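Side-chain contacts in major pilin backbone protein T-antigen, T13 (Streptococcus pyogenes, PDB 6BBT), which probably forms the repeating backbone subunit of the bacterium's surface pili and is the T-antigen used in serotyping strains: residues V136-E139 / V144-P147; T29-T34 / E107-D112; K9-T14 / Y97-Q102; E23-K28 / T70-A75; L180-S185 / A224-G229. One frame throughout, in Å; residues are numbered along the deposited sequence.

Contact 1 of 5, residues V136-E139 / V144-P147; sequences VSKE and VKKP
Ser137 O is approached by two groups from the 144-147 loop. Lys146 N donates to Ser137 O at 3.1 Å, with a nearly straight N-H...O angle of 159°, and Lys145 CA lies 3.5 Å from the same Ser137 O in a CA-H...O contact. The serine answers with its hydroxyl: Ser137 OG donates to Lys146 O at 2.7 Å, coming from above the carbonyl plane and not along a lone pair. Its chi1 of 58° tucks OG between the backbone N and the carbonyl carbon, which brings it onto that oxygen, so one residue grips the Lys146 backbone at both N and O. Further along, a water bridges the two segments, accepting from Glu139 N at 2.9 Å and donating to Val144 O at 2.6 Å. Glu139 OE2 meets Lys146 NZ in a salt bridge whose hydrogen bond is weak at 3.4 Å; the other oxygen, OE1, pairs with Lys114. The aliphatic stems add packing. Lys138 and Lys145 run side by side, pointing the same way, with Lys138 CE 3.8 Å from Lys145 CG, while Val136 CG1 sits 3.7 Å from Lys145 CD. This mostly polar surface contact lies where the chain crosses from strand 131-139, in one sheet of the N-terminal beta sandwich, to strand 148-166 in the other.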
# COMPACT_ATOMS: atom_id res chain seq x y z
N VAL A 136 26.46 -8.28 -10.71
CA VAL A 136 26.85 -7.25 -9.74
C VAL A 136 25.79 -6.16 -9.74
O VAL A 136 25.42 -5.67 -10.80
CB VAL A 136 28.22 -6.62 -10.09
CG1 VAL A 136 28.63 -5.62 -9.01
CG2 VAL A 136 29.28 -7.72 -10.22
N SER A 137 25.31 -5.77 -8.55
CA SER A 137 24.31 -4.70 -8.46
C SER A 137 24.79 -3.50 -7.64
O SER A 137 25.51 -3.65 -6.66
CB SER A 137 22.99 -5.24 -7.89
OG SER A 137 23.19 -5.82 -6.62
N LYS A 138 24.37 -2.31 -8.07
CA LYS A 138 24.62 -1.05 -7.37
C LYS A 138 23.45 -0.12 -7.61
O LYS A 138 22.72 -0.27 -8.59
CB LYS A 138 25.86 -0.34 -7.95
CG LYS A 138 27.15 -1.13 -7.94
CD LYS A 138 28.20 -0.45 -8.81
CE LYS A 138 29.52 -1.21 -8.82
NZ LYS A 138 30.49 -0.61 -9.78
N GLU A 139 23.29 0.86 -6.73
CA GLU A 139 22.43 2.00 -7.02
C GLU A 139 23.07 2.81 -8.13
O GLU A 139 24.29 2.99 -8.14
CB GLU A 139 22.22 2.87 -5.78
CG GLU A 139 21.43 2.19 -4.66
CD GLU A 139 21.29 3.05 -3.40
OE1 GLU A 139 21.38 4.29 -3.50
OE2 GLU A 139 21.06 2.50 -2.31
N VAL A 144 29.17 1.73 -4.73
CA VAL A 144 29.00 0.75 -3.67
C VAL A 144 28.15 -0.43 -4.13
O VAL A 144 26.96 -0.28 -4.43
CB VAL A 144 28.35 1.40 -2.43
CG1 VAL A 144 28.05 0.36 -1.36
CG2 VAL A 144 29.25 2.50 -1.89
N LYS A 145 28.76 -1.61 -4.17
CA LYS A 145 28.05 -2.83 -4.47
C LYS A 145 27.14 -3.17 -3.30
O LYS A 145 27.56 -3.11 -2.14
CB LYS A 145 29.01 -3.97 -4.74
CG LYS A 145 29.87 -3.78 -5.98
CD LYS A 145 30.86 -4.92 -6.13
CE LYS A 145 32.11 -4.71 -5.29
NZ LYS A 145 33.08 -3.80 -5.98
N LYS A 146 25.88 -3.49 -3.61
CA LYS A 146 24.94 -3.98 -2.61
C LYS A 146 23.73 -4.63 -3.28
O LYS A 146 23.40 -4.29 -4.42
CB LYS A 146 24.50 -2.87 -1.65
CG LYS A 146 24.00 -1.63 -2.33
CD LYS A 146 23.31 -0.68 -1.36
CE LYS A 146 24.27 0.31 -0.72
NZ LYS A 146 23.49 1.47 -0.19
N PRO A 147 23.07 -5.58 -2.59
CA PRO A 147 21.91 -6.23 -3.17
C PRO A 147 20.76 -5.25 -3.39
O PRO A 147 20.67 -4.24 -2.69
CB PRO A 147 21.57 -7.33 -2.16
CG PRO A 147 22.15 -6.87 -0.87
CD PRO A 147 23.37 -6.08 -1.23
O HOH W 1 24.83 1.26 -4.34

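Contact 2 of 5, residues T29-T34 / E107-D112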
# COMPACT_ATOMS: atom_id res chain seq x y z
N THR A 29 -1.97 -5.97 -2.68
CA THR A 29 -1.43 -5.30 -3.86
C THR A 29 -0.17 -6.00 -4.36
O THR A 29 0.34 -6.91 -3.70
CB THR A 29 -1.14 -3.80 -3.57
OG1 THR A 29 -0.96 -3.08 -4.80
CG2 THR A 29 0.08 -3.64 -2.68
N THR A 30 0.31 -5.60 -5.53
CA THR A 30 1.56 -6.17 -6.06
C THR A 30 2.52 -5.03 -6.29
O THR A 30 2.10 -3.88 -6.47
CB THR A 30 1.36 -6.94 -7.37
OG1 THR A 30 0.84 -6.04 -8.35
CG2 THR A 30 0.39 -8.08 -7.17
N PHE A 31 3.80 -5.33 -6.24
CA PHE A 31 4.83 -4.42 -6.72
C PHE A 31 5.53 -5.09 -7.88
O PHE A 31 5.81 -6.28 -7.85
CB PHE A 31 5.82 -4.08 -5.61
CG PHE A 31 5.20 -3.32 -4.50
CD1 PHE A 31 5.15 -1.94 -4.55
CD2 PHE A 31 4.59 -3.97 -3.45
CE1 PHE A 31 4.55 -1.21 -3.54
CE2 PHE A 31 3.97 -3.25 -2.43
CZ PHE A 31 3.95 -1.87 -2.48
N THR A 32 5.83 -4.30 -8.91
CA THR A 32 6.43 -4.80 -10.12
C THR A 32 7.78 -4.14 -10.32
O THR A 32 7.91 -2.92 -10.24
CB THR A 32 5.50 -4.51 -11.31
OG1 THR A 32 4.33 -5.30 -11.16
CG2 THR A 32 6.16 -4.88 -12.65
N PHE A 33 8.79 -4.97 -10.57
CA PHE A 33 10.12 -4.48 -10.88
C PHE A 33 10.36 -4.72 -12.38
O PHE A 33 9.92 -5.73 -12.93
CB PHE A 33 11.14 -5.19 -10.01
CG PHE A 33 10.67 -5.31 -8.61
CD1 PHE A 33 10.61 -4.19 -7.81
CD2 PHE A 33 10.15 -6.50 -8.13
CE1 PHE A 33 10.11 -4.27 -6.52
CE2 PHE A 33 9.66 -6.59 -6.84
CZ PHE A 33 9.64 -5.47 -6.04
N THR A 34 11.03 -3.76 -13.00
CA THR A 34 11.30 -3.78 -14.42
C THR A 34 12.80 -3.76 -14.61
O THR A 34 13.51 -3.06 -13.90
CB THR A 34 10.73 -2.53 -15.12
OG1 THR A 34 9.37 -2.36 -14.75
CG2 THR A 34 10.80 -2.69 -16.63
N GLU A 107 -3.80 4.44 -4.17
CA GLU A 107 -4.05 5.45 -3.14
C GLU A 107 -3.52 4.96 -1.79
O GLU A 107 -3.73 3.82 -1.40
CB GLU A 107 -5.55 5.77 -3.05
N GLY A 108 -2.75 5.82 -1.13
CA GLY A 108 -2.14 5.51 0.16
C GLY A 108 -0.75 4.91 0.14
O GLY A 108 -0.08 4.89 1.17
N ILE A 109 -0.29 4.43 -1.01
CA ILE A 109 1.00 3.73 -1.08
C ILE A 109 2.09 4.68 -1.57
O ILE A 109 1.87 5.46 -2.50
CB ILE A 109 0.87 2.48 -1.96
CG1 ILE A 109 -0.11 1.51 -1.27
CG2 ILE A 109 2.22 1.83 -2.18
CD1 ILE A 109 -0.29 0.19 -1.96
N GLN A 110 3.24 4.63 -0.91
CA GLN A 110 4.45 5.37 -1.30
C GLN A 110 5.44 4.38 -1.93
O GLN A 110 5.87 3.42 -1.27
CB GLN A 110 5.05 6.07 -0.09
CG GLN A 110 4.13 7.11 0.55
CD GLN A 110 3.08 6.52 1.52
OE1 GLN A 110 3.43 5.89 2.52
NE2 GLN A 110 1.80 6.75 1.22
N TYR A 111 5.78 4.63 -3.19
CA TYR A 111 6.62 3.74 -4.02
C TYR A 111 8.09 4.16 -4.04
O TYR A 111 8.39 5.33 -4.06
CB TYR A 111 6.09 3.71 -5.45
CG TYR A 111 4.74 3.08 -5.55
CD1 TYR A 111 3.58 3.81 -5.32
CD2 TYR A 111 4.60 1.73 -5.87
CE1 TYR A 111 2.34 3.23 -5.40
CE2 TYR A 111 3.36 1.13 -5.94
CZ TYR A 111 2.23 1.89 -5.70
OH TYR A 111 0.98 1.31 -5.77
N ASP A 112 9.00 3.20 -4.04
CA ASP A 112 10.42 3.48 -4.04
C ASP A 112 10.84 3.88 -5.46
O ASP A 112 10.73 3.08 -6.40
CB ASP A 112 11.17 2.23 -3.59
CG ASP A 112 12.65 2.50 -3.31
OD1 ASP A 112 13.20 3.52 -3.77
OD2 ASP A 112 13.24 1.65 -2.63
O HOH W 2 0.97 -1.28 -5.83
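Thr29 reaches out to Ile109, and the two side chains meet tip to tip, Thr29 CG2 lying 3.9 Å from Ile109 CD1. With chi1 at -165° the hydroxyl swings anti to the backbone N, and the methyl is left to face the isoleucine. Thr29 OG1 is hydrogen-bonded to a water at 2.8 Å. That water donates to Thr30 O at 2.9 Å and stands 2.6 Å from Tyr111 OH, in the plane of the tyrosine ring at its edge; three groups therefore fix it between the segments. Strand 29-37 belongs to one sheet of the N-terminal beta sandwich, whereas the short strand 109-110 pairs with strand 148-166 of the other, and the side chains described here bridge the two. Phe31 buries the largest share of the contact. Its CE1 comes within 3.6 Å of Tyr111 CE2, the ring planes turned 58° to each other in an oblique pair. Ile109 CG2 fits at the edge of the phenylalanine ring, 4.1 Å from Phe31 CE1, and also lies over one face of the Tyr111 ring, so this methyl touches both aromatics. Beyond the pair, Phe31 touches Asn152 and Glu101, and Tyr111 rests on Glu101 as well. Ile109 also touches Phe154 and Pro27.

Contact 3 of 5, residues K9-T14 / Y97-Q102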
# COMPACT_ATOMS: atom_id res chain seq x y z
N LYS A 9 23.50 -16.92 -12.29
CA LYS A 9 22.78 -16.43 -13.45
C LYS A 9 21.52 -15.63 -13.12
O LYS A 9 20.78 -15.25 -14.03
CB LYS A 9 22.39 -17.62 -14.33
CG LYS A 9 23.49 -18.64 -14.49
CD LYS A 9 23.19 -19.61 -15.62
CE LYS A 9 24.41 -20.44 -15.97
NZ LYS A 9 24.95 -21.17 -14.79
N THR A 10 21.28 -15.37 -11.83
CA THR A 10 20.06 -14.71 -11.39
C THR A 10 20.38 -13.48 -10.56
O THR A 10 21.40 -13.42 -9.88
CB THR A 10 19.18 -15.63 -10.53
OG1 THR A 10 19.91 -16.02 -9.37
CG2 THR A 10 18.79 -16.86 -11.32
N LEU A 11 19.49 -12.50 -10.64
CA LEU A 11 19.59 -11.30 -9.85
C LEU A 11 18.48 -11.34 -8.80
O LEU A 11 17.32 -11.26 -9.16
CB LEU A 11 19.41 -10.10 -10.76
CG LEU A 11 19.29 -8.73 -10.11
CD1 LEU A 11 20.59 -8.35 -9.42
CD2 LEU A 11 18.92 -7.73 -11.19
N PRO A 12 18.83 -11.49 -7.52
CA PRO A 12 17.79 -11.37 -6.48
C PRO A 12 17.26 -9.95 -6.30
O PRO A 12 18.00 -8.98 -6.48
CB PRO A 12 18.48 -11.87 -5.20
CG PRO A 12 19.93 -11.87 -5.50
CD PRO A 12 20.10 -12.00 -6.98
N ILE A 13 15.97 -9.84 -5.99
CA ILE A 13 15.32 -8.58 -5.63
C ILE A 13 14.65 -8.78 -4.26
O ILE A 13 13.98 -9.80 -4.03
CB ILE A 13 14.21 -8.17 -6.63
CG1 ILE A 13 14.68 -8.19 -8.09
CG2 ILE A 13 13.64 -6.80 -6.26
CD1 ILE A 13 15.78 -7.19 -8.42
N THR A 14 14.84 -7.82 -3.36
CA THR A 14 14.14 -7.81 -2.08
C THR A 14 13.20 -6.63 -2.06
O THR A 14 13.55 -5.54 -2.49
CB THR A 14 15.13 -7.73 -0.90
OG1 THR A 14 15.86 -8.95 -0.84
CG2 THR A 14 14.38 -7.56 0.47
N TYR A 97 22.23 -3.28 -17.25
CA TYR A 97 20.78 -3.06 -17.23
C TYR A 97 20.41 -2.09 -16.12
O TYR A 97 21.17 -1.92 -15.16
CB TYR A 97 20.07 -4.37 -16.95
CG TYR A 97 20.34 -5.52 -17.89
CD1 TYR A 97 21.50 -6.28 -17.78
CD2 TYR A 97 19.40 -5.88 -18.86
CE1 TYR A 97 21.73 -7.35 -18.64
CE2 TYR A 97 19.62 -6.95 -19.70
CZ TYR A 97 20.78 -7.68 -19.59
OH TYR A 97 20.97 -8.75 -20.44
N THR A 98 19.23 -1.50 -16.25
CA THR A 98 18.67 -0.65 -15.21
C THR A 98 17.45 -1.38 -14.62
O THR A 98 16.62 -1.90 -15.37
CB THR A 98 18.31 0.73 -15.77
OG1 THR A 98 19.48 1.31 -16.37
CG2 THR A 98 17.81 1.66 -14.66
N VAL A 99 17.39 -1.45 -13.29
CA VAL A 99 16.26 -2.07 -12.57
C VAL A 99 15.55 -0.97 -11.78
O VAL A 99 16.20 -0.16 -11.12
CB VAL A 99 16.73 -3.21 -11.65
CG1 VAL A 99 15.59 -3.78 -10.78
CG2 VAL A 99 17.35 -4.31 -12.48
N SER A 100 14.23 -0.93 -11.88
CA SER A 100 13.43 0.03 -11.14
C SER A 100 12.14 -0.62 -10.70
O SER A 100 11.83 -1.74 -11.13
CB SER A 100 13.11 1.25 -12.00
OG SER A 100 12.44 0.84 -13.17
N GLU A 101 11.42 0.08 -9.83
CA GLU A 101 10.11 -0.35 -9.38
C GLU A 101 9.09 0.56 -10.02
O GLU A 101 9.21 1.77 -9.93
CB GLU A 101 9.98 -0.24 -7.87
CG GLU A 101 8.61 -0.62 -7.34
CD GLU A 101 8.53 -0.53 -5.82
OE1 GLU A 101 9.10 -1.37 -5.12
OE2 GLU A 101 7.89 0.42 -5.34
N GLN A 102 8.07 -0.03 -10.60
CA GLN A 102 6.94 0.71 -11.15
C GLN A 102 6.14 1.44 -10.07
O GLN A 102 5.81 0.86 -9.02
CB GLN A 102 6.06 -0.29 -11.88
CG GLN A 102 4.86 0.25 -12.60
CD GLN A 102 4.22 -0.83 -13.45
OE1 GLN A 102 3.45 -1.68 -12.96
NE2 GLN A 102 4.55 -0.83 -14.73
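Val99 directs its CB toward strand 10-17, where Leu11 and Ile13 meet its two methyls across the interior of the N-terminal beta sandwich, strand 93-101 lying in one sheet and strand 10-17 in the other. The backbones are well separated, Val99 CA being 9.6 Å from Ile13 CA, and side chains span the gap. Val99 CB is the fork: it stays about 5.0 Å from Leu11 CD2, and the methyls beyond it do the touching. One branch, CG1, stands anti to the backbone N (chi1 174°) and is directed at the isoleucine; Val99 CG1 meets Ile13 CD1 at 4.2 Å, the two side chains reaching toward each other tip to tip. The second branch, CG2, turns to the leucine, and Val99 CG2 lies 4.0 Å from Leu11 CD2. Here the side chains slide past one another in opposite directions, so the methyls brush flank to flank. No hydrogen bond crosses between these segments, and all three residues are buried. Phe82 touches each of them, Ile35 adds to the packing on Val99, and Ile148 does so on Leu11 and Ile13. Two residues further along strand 93-101, Glu101 OE1 is hydrogen-bonded to Lys15 NZ close to Asn152, a lysine, glutamate and asparagine grouping probably belonging to the intramolecular isopeptide site of this family. The two methyls that meet the valine also touch each other, Leu11 CD2 sitting 4.2 Å from Ile13 CD1.

Contact 4 of 5, residues E23-K28 / T70-A75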
# COMPACT_ATOMS: atom_id res chain seq x y z
N GLU A 23 -2.11 -4.17 14.07
CA GLU A 23 -3.48 -3.66 14.01
C GLU A 23 -3.84 -3.03 12.66
O GLU A 23 -5.01 -2.81 12.38
CB GLU A 23 -3.71 -2.59 15.08
CG GLU A 23 -3.63 -3.13 16.51
CD GLU A 23 -4.21 -2.18 17.55
OE1 GLU A 23 -4.38 -0.96 17.27
OE2 GLU A 23 -4.49 -2.67 18.67
N ILE A 24 -2.83 -2.68 11.87
CA ILE A 24 -3.04 -2.05 10.57
C ILE A 24 -3.16 -3.14 9.51
O ILE A 24 -2.43 -4.16 9.53
CB ILE A 24 -1.88 -1.08 10.26
CG1 ILE A 24 -1.98 0.12 11.23
CG2 ILE A 24 -1.91 -0.61 8.80
CD1 ILE A 24 -0.81 1.06 11.16
N LEU A 25 -4.10 -2.94 8.59
CA LEU A 25 -4.28 -3.90 7.48
C LEU A 25 -3.27 -3.61 6.36
O LEU A 25 -3.28 -2.54 5.78
CB LEU A 25 -5.69 -3.80 6.89
CG LEU A 25 -6.86 -4.34 7.67
CD1 LEU A 25 -8.11 -4.30 6.79
CD2 LEU A 25 -6.56 -5.76 8.16
N MET A 26 -2.40 -4.59 6.09
CA MET A 26 -1.51 -4.53 4.90
C MET A 26 -2.40 -4.46 3.63
O MET A 26 -3.36 -5.24 3.51
CB MET A 26 -0.64 -5.80 4.85
CG MET A 26 0.35 -5.88 3.68
SD MET A 26 1.81 -4.85 3.99
CE MET A 26 2.71 -5.90 5.14
N PRO A 27 -2.11 -3.53 2.70
CA PRO A 27 -2.88 -3.55 1.45
C PRO A 27 -2.67 -4.83 0.62
O PRO A 27 -1.56 -5.34 0.54
CB PRO A 27 -2.38 -2.31 0.70
CG PRO A 27 -1.08 -1.94 1.31
CD PRO A 27 -1.17 -2.38 2.75
N LYS A 28 -3.75 -5.31 0.02
CA LYS A 28 -3.65 -6.39 -0.96
C LYS A 28 -3.24 -5.78 -2.31
O LYS A 28 -4.04 -5.14 -2.98
CB LYS A 28 -4.95 -7.18 -1.08
CG LYS A 28 -4.80 -8.42 -1.96
CD LYS A 28 -6.10 -9.10 -2.27
CE LYS A 28 -5.90 -10.09 -3.40
NZ LYS A 28 -7.20 -10.71 -3.74
N THR A 70 -3.58 -10.57 5.01
CA THR A 70 -3.08 -11.43 6.07
C THR A 70 -1.59 -11.22 6.39
O THR A 70 -1.09 -11.79 7.37
CB THR A 70 -3.28 -12.92 5.75
OG1 THR A 70 -2.50 -13.29 4.61
CG2 THR A 70 -4.74 -13.26 5.50
N ASP A 71 -0.87 -10.46 5.58
CA ASP A 71 0.55 -10.23 5.84
C ASP A 71 0.73 -9.27 7.01
O ASP A 71 0.19 -8.16 7.03
CB ASP A 71 1.28 -9.71 4.59
CG ASP A 71 1.40 -10.77 3.50
OD1 ASP A 71 1.38 -11.98 3.82
OD2 ASP A 71 1.47 -10.41 2.31
N LYS A 72 1.46 -9.75 8.02
CA LYS A 72 1.73 -9.00 9.23
C LYS A 72 3.25 -8.78 9.30
O LYS A 72 3.97 -8.96 8.28
CB LYS A 72 1.19 -9.75 10.46
CG LYS A 72 -0.33 -9.95 10.51
CD LYS A 72 -1.02 -8.60 10.70
CE LYS A 72 -2.52 -8.65 10.57
NZ LYS A 72 -3.11 -7.28 10.43
N GLU A 73 3.73 -8.36 10.48
CA GLU A 73 5.14 -8.05 10.76
C GLU A 73 6.10 -9.05 10.17
O GLU A 73 7.13 -8.69 9.60
CB GLU A 73 5.38 -8.02 12.29
CG GLU A 73 6.83 -7.77 12.68
CD GLU A 73 7.26 -6.38 12.31
OE1 GLU A 73 6.41 -5.47 12.42
OE2 GLU A 73 8.43 -6.21 11.92
N SER A 74 5.76 -10.30 10.34
CA SER A 74 6.56 -11.42 9.87
C SER A 74 6.51 -11.70 8.37
O SER A 74 7.20 -12.60 7.90
CB SER A 74 6.07 -12.65 10.61
OG SER A 74 4.66 -12.70 10.54
N ALA A 75 5.69 -10.98 7.59
CA ALA A 75 5.61 -11.23 6.16
C ALA A 75 5.79 -9.94 5.35
O ALA A 75 5.37 -9.85 4.19
CB ALA A 75 4.29 -11.91 5.83
O HOH W 3 -2.28 -7.10 7.65
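A chi1 of -179° sets Met26 CG opposite its own backbone N and against Asp71, and bends at chi2 and chi3 then fold the thioether back so that its terminal methyl, CE, returns to the same residue. Met26 CB lies 3.3 Å from Asp71 O. Further out, Met26 CG is 4.0 Å from Asp71 CB. Met26 thus crosses Asp71 and touches its carbonyl oxygen and beta carbon, while the carboxylate turns elsewhere, its OD2 binding Lys78 and Asp68 N. Lys72 starts out pointing away from the 23-28 loop; a kink at chi2 (-68°) followed by an extended chain swings its amine back. Lys72 NZ then gives a weak hydrogen bond to Ile24 O at 3.3 Å, and its stronger protein partner is Asn22 O. A water sits in the middle of this polar patch, accepting from Met26 N at 3.0 Å and from Lys72 NZ at 2.9 Å. The same water is hydrogen-bonded to Asp71 O at 2.8 Å. Leu25 also packs on Val194, and Glu23 pairs with Lys225, both partners lying in the C-terminal half of the chain. Two irregular loops joined by a lysine and a bridging water, with a methionine packed against Asp71, form a loop-to-loop packing at the domain junction of this two-domain pilin.

Contact 5 of 5, residues L180-S185 / A224-G229; sequences LILEAS and AKLPIG
Leu182 and Leu226 form the close, buried end of this contact. Their side chains meet at an angle through one methyl each, Leu182 CD1 lying 4.1 Å from Leu226 CD1. With chi1 at -171° Leu226 sets CG across from its backbone N, which carries CD1 to the facing leucine; Leu182 delivers its own CD1 with CG beside the N (chi1 -54°). Val194 touches both, and Tyr232 and Leu159 extend the apolar packing. Strand 176-183 belongs to the four-stranded antiparallel sheet of the C-terminal domain, and strand 226-227, past the corner at 224-225, pairs with strand 148-166 in the other layer, so the leucine pair lies between the layers of a beta sandwich assigned to the transthyretin clan. Toward residue 185 the contact changes character. The backbones draw closer, from 9.7 Å between Leu182 CA and Leu226 CA to 7.8 Å between Ser185 CA and Gly229 CA, yet a short serine faces a residue without a side chain, and Ser185 CB gets no nearer than 4.5 Å to Gly229 O. Water takes over here. One molecule lies 2.9 Å from Ser185 OG and donates a weak bond to Ile228 O at 3.4 Å. The hydroxyl's stronger partner is Tyr188 N.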
# COMPACT_ATOMS: atom_id res chain seq x y z
N LEU A 180 -22.69 1.49 10.89
CA LEU A 180 -21.58 1.76 10.02
C LEU A 180 -21.26 0.49 9.24
O LEU A 180 -21.27 -0.61 9.80
CB LEU A 180 -20.38 2.16 10.86
CG LEU A 180 -19.05 2.42 10.17
CD1 LEU A 180 -19.06 3.71 9.37
CD2 LEU A 180 -17.96 2.43 11.23
N ILE A 181 -20.95 0.66 7.96
CA ILE A 181 -20.43 -0.42 7.15
C ILE A 181 -19.20 0.11 6.41
O ILE A 181 -19.22 1.21 5.87
CB ILE A 181 -21.51 -1.03 6.22
CG1 ILE A 181 -20.93 -2.12 5.33
CG2 ILE A 181 -22.15 0.03 5.36
CD1 ILE A 181 -22.00 -3.06 4.79
N LEU A 182 -18.12 -0.65 6.48
CA LEU A 182 -16.94 -0.39 5.69
C LEU A 182 -17.04 -1.34 4.51
O LEU A 182 -17.09 -2.55 4.71
CB LEU A 182 -15.69 -0.67 6.50
CG LEU A 182 -15.53 0.02 7.85
CD1 LEU A 182 -14.19 -0.35 8.42
CD2 LEU A 182 -15.65 1.53 7.76
N GLU A 183 -17.13 -0.83 3.29
CA GLU A 183 -17.30 -1.70 2.13
C GLU A 183 -15.95 -2.23 1.73
O GLU A 183 -14.97 -1.50 1.78
CB GLU A 183 -17.89 -0.97 0.92
CG GLU A 183 -19.17 -0.21 1.17
CD GLU A 183 -20.39 -1.08 1.34
OE1 GLU A 183 -21.46 -0.49 1.58
OE2 GLU A 183 -20.30 -2.33 1.24
N ALA A 184 -15.90 -3.50 1.34
CA ALA A 184 -14.67 -4.07 0.80
C ALA A 184 -14.24 -3.35 -0.50
O ALA A 184 -15.07 -2.82 -1.26
CB ALA A 184 -14.86 -5.57 0.57
N SER A 185 -12.92 -3.26 -0.70
CA SER A 185 -12.32 -2.80 -1.95
C SER A 185 -11.41 -3.91 -2.44
O SER A 185 -11.23 -4.92 -1.76
CB SER A 185 -11.51 -1.52 -1.72
OG SER A 185 -10.33 -1.75 -0.94
N ALA A 224 -9.06 4.76 14.31
CA ALA A 224 -7.82 5.57 14.24
C ALA A 224 -6.80 5.11 13.20
O ALA A 224 -5.86 5.85 12.90
CB ALA A 224 -7.16 5.61 15.61
N LYS A 225 -6.97 3.88 12.70
CA LYS A 225 -6.03 3.24 11.79
C LYS A 225 -6.83 2.66 10.61
O LYS A 225 -6.79 1.48 10.33
CB LYS A 225 -5.23 2.17 12.54
CG LYS A 225 -4.36 2.71 13.69
CD LYS A 225 -3.70 1.61 14.52
CE LYS A 225 -3.02 2.16 15.79
NZ LYS A 225 -2.34 1.10 16.62
N LEU A 226 -7.55 3.55 9.94
CA LEU A 226 -8.50 3.19 8.91
C LEU A 226 -7.79 3.10 7.55
O LEU A 226 -7.01 3.99 7.22
CB LEU A 226 -9.60 4.26 8.87
CG LEU A 226 -10.83 4.02 8.03
CD1 LEU A 226 -11.64 2.80 8.45
CD2 LEU A 226 -11.71 5.24 8.10
N PRO A 227 -8.07 2.04 6.76
CA PRO A 227 -7.47 1.95 5.44
C PRO A 227 -7.90 3.10 4.52
O PRO A 227 -9.04 3.58 4.61
CB PRO A 227 -7.97 0.61 4.89
CG PRO A 227 -8.33 -0.18 6.08
CD PRO A 227 -8.82 0.82 7.09
N ILE A 228 -6.95 3.57 3.71
CA ILE A 228 -7.18 4.64 2.75
C ILE A 228 -7.76 4.05 1.48
O ILE A 228 -7.30 3.02 0.99
CB ILE A 228 -5.89 5.44 2.47
CG1 ILE A 228 -5.60 6.29 3.70
CG2 ILE A 228 -6.06 6.33 1.22
CD1 ILE A 228 -4.25 6.94 3.71
N GLY A 229 -8.80 4.69 0.96
CA GLY A 229 -9.41 4.27 -0.29
C GLY A 229 -10.59 3.33 -0.16
O GLY A 229 -11.15 2.93 -1.17
O HOH W 4 -8.97 0.86 -1.09

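Contact 3 is fully buried and purely aliphatic, linking the two sheets of the N-terminal sandwich. Contact 2 bridges the same two sheets nearer the middle of the molecule, with aromatic packing and a water; strands 29-37 and 93-101, one from each contact, are hydrogen-bonded neighbours. Contact 1 lies at the surface and is mostly polar, though Ser137 CB packs on Leu11 of contact 3. Contact 4 joins loops, and Glu23 forms a salt bridge to Lys225 of contact 5, tying the N-terminal domain to the C-terminal one. Contact 5 repeats the sheet-to-sheet theme of contact 3 in the C-terminal domain, but with a single leucine pair and a wetter end.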